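Local coordinates for CPXV203 protein (Cowpox virus, PDB 4HKJ) that probably binds MHC class I molecules and holds them back in the endoplasmic reticulum, hiding infected cells from T cells, at residues D[64-76]-D[84-97]. Sequence-based numbering, arbitrary orientation.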
# COMPACT_ATOMS: atom_id res chain seq x y z
N PRO D 64 25.35 -6.55 -26.79
CA PRO D 64 25.85 -5.58 -25.81
C PRO D 64 25.16 -4.22 -25.90
O PRO D 64 25.48 -3.41 -26.77
CB PRO D 64 27.34 -5.45 -26.17
CG PRO D 64 27.48 -6.06 -27.53
CD PRO D 64 26.44 -7.13 -27.59
N ASN D 65 24.21 -3.98 -25.00
CA ASN D 65 23.50 -2.72 -24.92
C ASN D 65 23.62 -2.12 -23.52
O ASN D 65 23.83 -2.85 -22.55
CB ASN D 65 22.02 -2.91 -25.28
CG ASN D 65 21.82 -3.26 -26.74
OD1 ASN D 65 22.64 -2.94 -27.59
ND2 ASN D 65 20.70 -3.92 -27.04
N PRO D 66 23.51 -0.78 -23.41
CA PRO D 66 23.55 -0.13 -22.10
C PRO D 66 22.42 -0.61 -21.20
O PRO D 66 21.25 -0.54 -21.59
CB PRO D 66 23.38 1.36 -22.44
CG PRO D 66 22.80 1.38 -23.82
CD PRO D 66 23.38 0.20 -24.51
N PHE D 67 22.76 -1.09 -20.01
CA PHE D 67 21.77 -1.59 -19.06
C PHE D 67 20.92 -0.43 -18.55
O PHE D 67 21.43 0.67 -18.31
CB PHE D 67 22.45 -2.32 -17.90
CG PHE D 67 21.53 -3.21 -17.12
CD1 PHE D 67 21.08 -4.41 -17.66
CD2 PHE D 67 21.14 -2.87 -15.84
CE1 PHE D 67 20.24 -5.24 -16.94
CE2 PHE D 67 20.30 -3.70 -15.12
CZ PHE D 67 19.85 -4.88 -15.67
N ILE D 68 19.62 -0.67 -18.39
CA ILE D 68 18.68 0.40 -18.05
C ILE D 68 18.82 0.88 -16.60
O ILE D 68 18.31 1.94 -16.24
CB ILE D 68 17.22 -0.02 -18.34
CG1 ILE D 68 16.35 1.21 -18.62
CG2 ILE D 68 16.65 -0.84 -17.20
CD1 ILE D 68 14.95 0.89 -19.08
N ILE D 69 19.52 0.10 -15.78
CA ILE D 69 19.77 0.48 -14.40
C ILE D 69 21.21 0.95 -14.21
O ILE D 69 22.15 0.30 -14.68
CB ILE D 69 19.47 -0.68 -13.43
CG1 ILE D 69 18.01 -1.12 -13.57
CG2 ILE D 69 19.76 -0.28 -11.99
CD1 ILE D 69 17.62 -2.26 -12.65
N ALA D 70 21.39 2.08 -13.53
CA ALA D 70 22.71 2.67 -13.35
C ALA D 70 23.20 2.64 -11.90
O ALA D 70 24.38 2.40 -11.65
CB ALA D 70 22.73 4.09 -13.89
N THR D 71 22.30 2.88 -10.96
CA THR D 71 22.68 2.98 -9.55
C THR D 71 21.88 2.01 -8.67
O THR D 71 20.70 1.76 -8.92
CB THR D 71 22.51 4.42 -9.03
OG1 THR D 71 23.11 5.34 -9.95
CG2 THR D 71 23.15 4.59 -7.66
N THR D 72 22.54 1.47 -7.65
CA THR D 72 21.90 0.55 -6.71
C THR D 72 22.11 1.01 -5.27
O THR D 72 23.22 1.35 -4.87
CB THR D 72 22.44 -0.88 -6.86
OG1 THR D 72 22.51 -1.22 -8.25
CG2 THR D 72 21.54 -1.87 -6.15
N LYS D 73 21.03 1.02 -4.49
CA LYS D 73 21.10 1.42 -3.08
C LYS D 73 20.34 0.43 -2.21
O LYS D 73 19.36 -0.18 -2.65
CB LYS D 73 20.53 2.82 -2.89
CG LYS D 73 21.26 3.91 -3.65
CD LYS D 73 20.60 5.26 -3.46
CE LYS D 73 21.32 6.34 -4.26
NZ LYS D 73 20.72 7.68 -4.05
N GLN D 74 20.80 0.26 -0.97
CA GLN D 74 20.15 -0.64 -0.02
C GLN D 74 20.10 -0.05 1.38
O GLN D 74 20.94 0.77 1.76
CB GLN D 74 20.85 -2.00 0.01
CG GLN D 74 20.70 -2.82 -1.26
CD GLN D 74 21.29 -4.21 -1.12
OE1 GLN D 74 21.53 -4.89 -2.11
NE2 GLN D 74 21.53 -4.63 0.12
N THR D 75 19.11 -0.49 2.16
CA THR D 75 19.00 -0.10 3.56
C THR D 75 18.30 -1.21 4.34
O THR D 75 17.77 -2.15 3.75
CB THR D 75 18.23 1.21 3.74
OG1 THR D 75 18.22 1.58 5.12
CG2 THR D 75 16.79 1.06 3.26
N HIS D 76 18.31 -1.10 5.66
CA HIS D 76 17.70 -2.13 6.50
C HIS D 76 16.97 -1.53 7.70
O HIS D 76 17.43 -0.56 8.29
CB HIS D 76 18.76 -3.12 6.98
CG HIS D 76 18.21 -4.23 7.82
ND1 HIS D 76 17.68 -5.38 7.28
CD2 HIS D 76 18.11 -4.37 9.16
CE1 HIS D 76 17.28 -6.18 8.25
NE2 HIS D 76 17.53 -5.59 9.41
N ILE D 84 15.70 -2.41 -1.38
CA ILE D 84 16.66 -2.18 -2.45
C ILE D 84 16.10 -1.18 -3.46
O ILE D 84 14.94 -1.27 -3.85
CB ILE D 84 17.02 -3.49 -3.19
CG1 ILE D 84 17.48 -4.56 -2.19
CG2 ILE D 84 18.10 -3.24 -4.24
CD1 ILE D 84 17.86 -5.87 -2.84
N GLU D 85 16.93 -0.23 -3.89
CA GLU D 85 16.49 0.78 -4.84
C GLU D 85 17.39 0.85 -6.07
O GLU D 85 18.55 1.26 -5.98
CB GLU D 85 16.42 2.16 -4.17
CG GLU D 85 15.92 3.26 -5.08
CD GLU D 85 16.02 4.63 -4.45
OE1 GLU D 85 17.16 5.07 -4.16
OE2 GLU D 85 14.98 5.28 -4.23
N PHE D 86 16.85 0.46 -7.22
CA PHE D 86 17.56 0.56 -8.48
C PHE D 86 17.22 1.89 -9.15
O PHE D 86 16.04 2.23 -9.30
CB PHE D 86 17.20 -0.61 -9.40
CG PHE D 86 17.52 -1.96 -8.81
CD1 PHE D 86 18.79 -2.50 -8.92
CD2 PHE D 86 16.54 -2.68 -8.14
CE1 PHE D 86 19.08 -3.74 -8.38
CE2 PHE D 86 16.83 -3.92 -7.60
CZ PHE D 86 18.10 -4.45 -7.72
N SER D 87 18.24 2.64 -9.55
CA SER D 87 18.02 4.00 -10.04
C SER D 87 18.72 4.30 -11.37
O SER D 87 19.64 3.59 -11.78
CB SER D 87 18.47 5.02 -8.99
OG SER D 87 17.90 4.72 -7.73
N ASN D 88 18.26 5.36 -12.03
CA ASN D 88 18.91 5.88 -13.23
C ASN D 88 18.45 7.32 -13.46
O ASN D 88 17.30 7.56 -13.84
CB ASN D 88 18.60 5.02 -14.45
CG ASN D 88 19.51 5.33 -15.63
OD1 ASN D 88 19.93 6.47 -15.84
ND2 ASN D 88 19.84 4.30 -16.41
N SER D 89 19.36 8.27 -13.23
CA SER D 89 19.02 9.69 -13.29
C SER D 89 18.67 10.17 -14.69
O SER D 89 17.95 11.16 -14.85
CB SER D 89 20.16 10.53 -12.71
OG SER D 89 21.36 10.33 -13.42
N ASN D 90 19.17 9.47 -15.71
CA ASN D 90 18.84 9.81 -17.09
C ASN D 90 18.87 8.62 -18.04
O ASN D 90 19.91 8.29 -18.61
CB ASN D 90 19.74 10.94 -17.60
CG ASN D 90 19.44 11.31 -19.04
OD1 ASN D 90 18.48 12.02 -19.33
ND2 ASN D 90 20.27 10.82 -19.96
N THR D 91 17.72 7.97 -18.19
CA THR D 91 17.59 6.85 -19.11
C THR D 91 17.41 7.35 -20.54
O THR D 91 17.71 6.63 -21.50
CB THR D 91 16.36 5.98 -18.76
OG1 THR D 91 15.17 6.78 -18.82
CG2 THR D 91 16.50 5.39 -17.37
N GLY D 92 16.93 8.58 -20.67
CA GLY D 92 16.53 9.10 -21.97
C GLY D 92 15.12 8.64 -22.27
O GLY D 92 14.57 7.81 -21.55
N ALA D 93 14.53 9.18 -23.34
CA ALA D 93 13.17 8.81 -23.73
C ALA D 93 13.08 7.31 -24.03
O ALA D 93 13.96 6.75 -24.68
CB ALA D 93 12.72 9.62 -24.93
N PRO D 94 12.00 6.67 -23.56
CA PRO D 94 11.78 5.23 -23.76
C PRO D 94 11.62 4.86 -25.23
O PRO D 94 11.74 3.69 -25.59
CB PRO D 94 10.48 4.95 -23.00
CG PRO D 94 9.80 6.28 -22.91
CD PRO D 94 10.90 7.28 -22.80
N GLU D 95 11.35 5.86 -26.07
CA GLU D 95 11.23 5.65 -27.51
C GLU D 95 12.58 5.26 -28.10
O GLU D 95 12.65 4.47 -29.04
CB GLU D 95 10.73 6.93 -28.18
CG GLU D 95 9.50 7.55 -27.53
CD GLU D 95 9.20 8.94 -28.07
OE1 GLU D 95 9.94 9.40 -28.97
OE2 GLU D 95 8.23 9.57 -27.60
N ASN D 96 13.64 5.81 -27.53
CA ASN D 96 14.99 5.60 -28.05
C ASN D 96 15.71 4.42 -27.41
O ASN D 96 16.83 4.09 -27.78
CB ASN D 96 15.83 6.87 -27.88
CG ASN D 96 15.12 8.11 -28.39
OD1 ASN D 96 14.97 9.10 -27.68
ND2 ASN D 96 14.67 8.05 -29.64
N ILE D 97 15.05 3.78 -26.45
CA ILE D 97 15.61 2.62 -25.77
C ILE D 97 15.07 1.33 -26.37
O ILE D 97 13.86 1.17 -26.51
CB ILE D 97 15.30 2.65 -24.26
CG1 ILE D 97 15.92 3.88 -23.61
CG2 ILE D 97 15.79 1.38 -23.58
CD1 ILE D 97 15.66 3.98 -22.12
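Lys73 and Glu85 form a hydrogen-bonded pair between the antiparallel arms of a β-hairpin, Lys73 N reaching Glu85 O at 2.9 Å and Glu85 N returning to Lys73 O at 2.7 Å. Thr71 and Ser87 repeat the pattern, but there 64-76 carries an extra residue, a classic β-bulge: Ala70 and Thr71 both face Ser87, and both N-H groups donate to Ser87 O, Ala70 almost straight along the C=O and Thr71 from above the carbonyl plane. Beyond the bulge a side chain takes over the backbone's work. Asn88 ND2 donates to Ile68 O at 2.8 Å, approaching from above that carbonyl plane; CG anti to the backbone N (chi1 -166°) carries the amide across to it. The other end of this amide, OD1, accepts from Asn90 N in an Asx turn. Asparagine suits the spot because it donates and accepts at once.

On one face the apolar side chains pack toward strands 45-50 and 53-59, Phe86 on Leu46 and Val57, Ile84 on Val55. Ile69 lays CG2 and CD1 against the root of Phe86, CG2 lying 3.7 Å from Phe86 CB, while Thr72 CG2 meets Phe86 CE1 obliquely at 3.8 Å. Gln74 suits its buried place by offering methylene CG to Ile84 CG1 while Thr48 satisfies its OE1. Farther out, Thr91 and Ile97 border Ile68.

On the other face, the long aliphatic chain of Lys73 lies along Glu85. Lys73 NZ remains 4.4 Å from Glu85 OE1, beyond a salt bridge; with Lys18, a weak, long partner, it probably offsets nearby Asp178 and helps keep Glu85 ionised.

Backbone bonds therefore set the strand register, the bulge and Asn88 tie the loop entering one strand to the loop leaving the other, and β-branched and aromatic groups join this hairpin to the facing sheet.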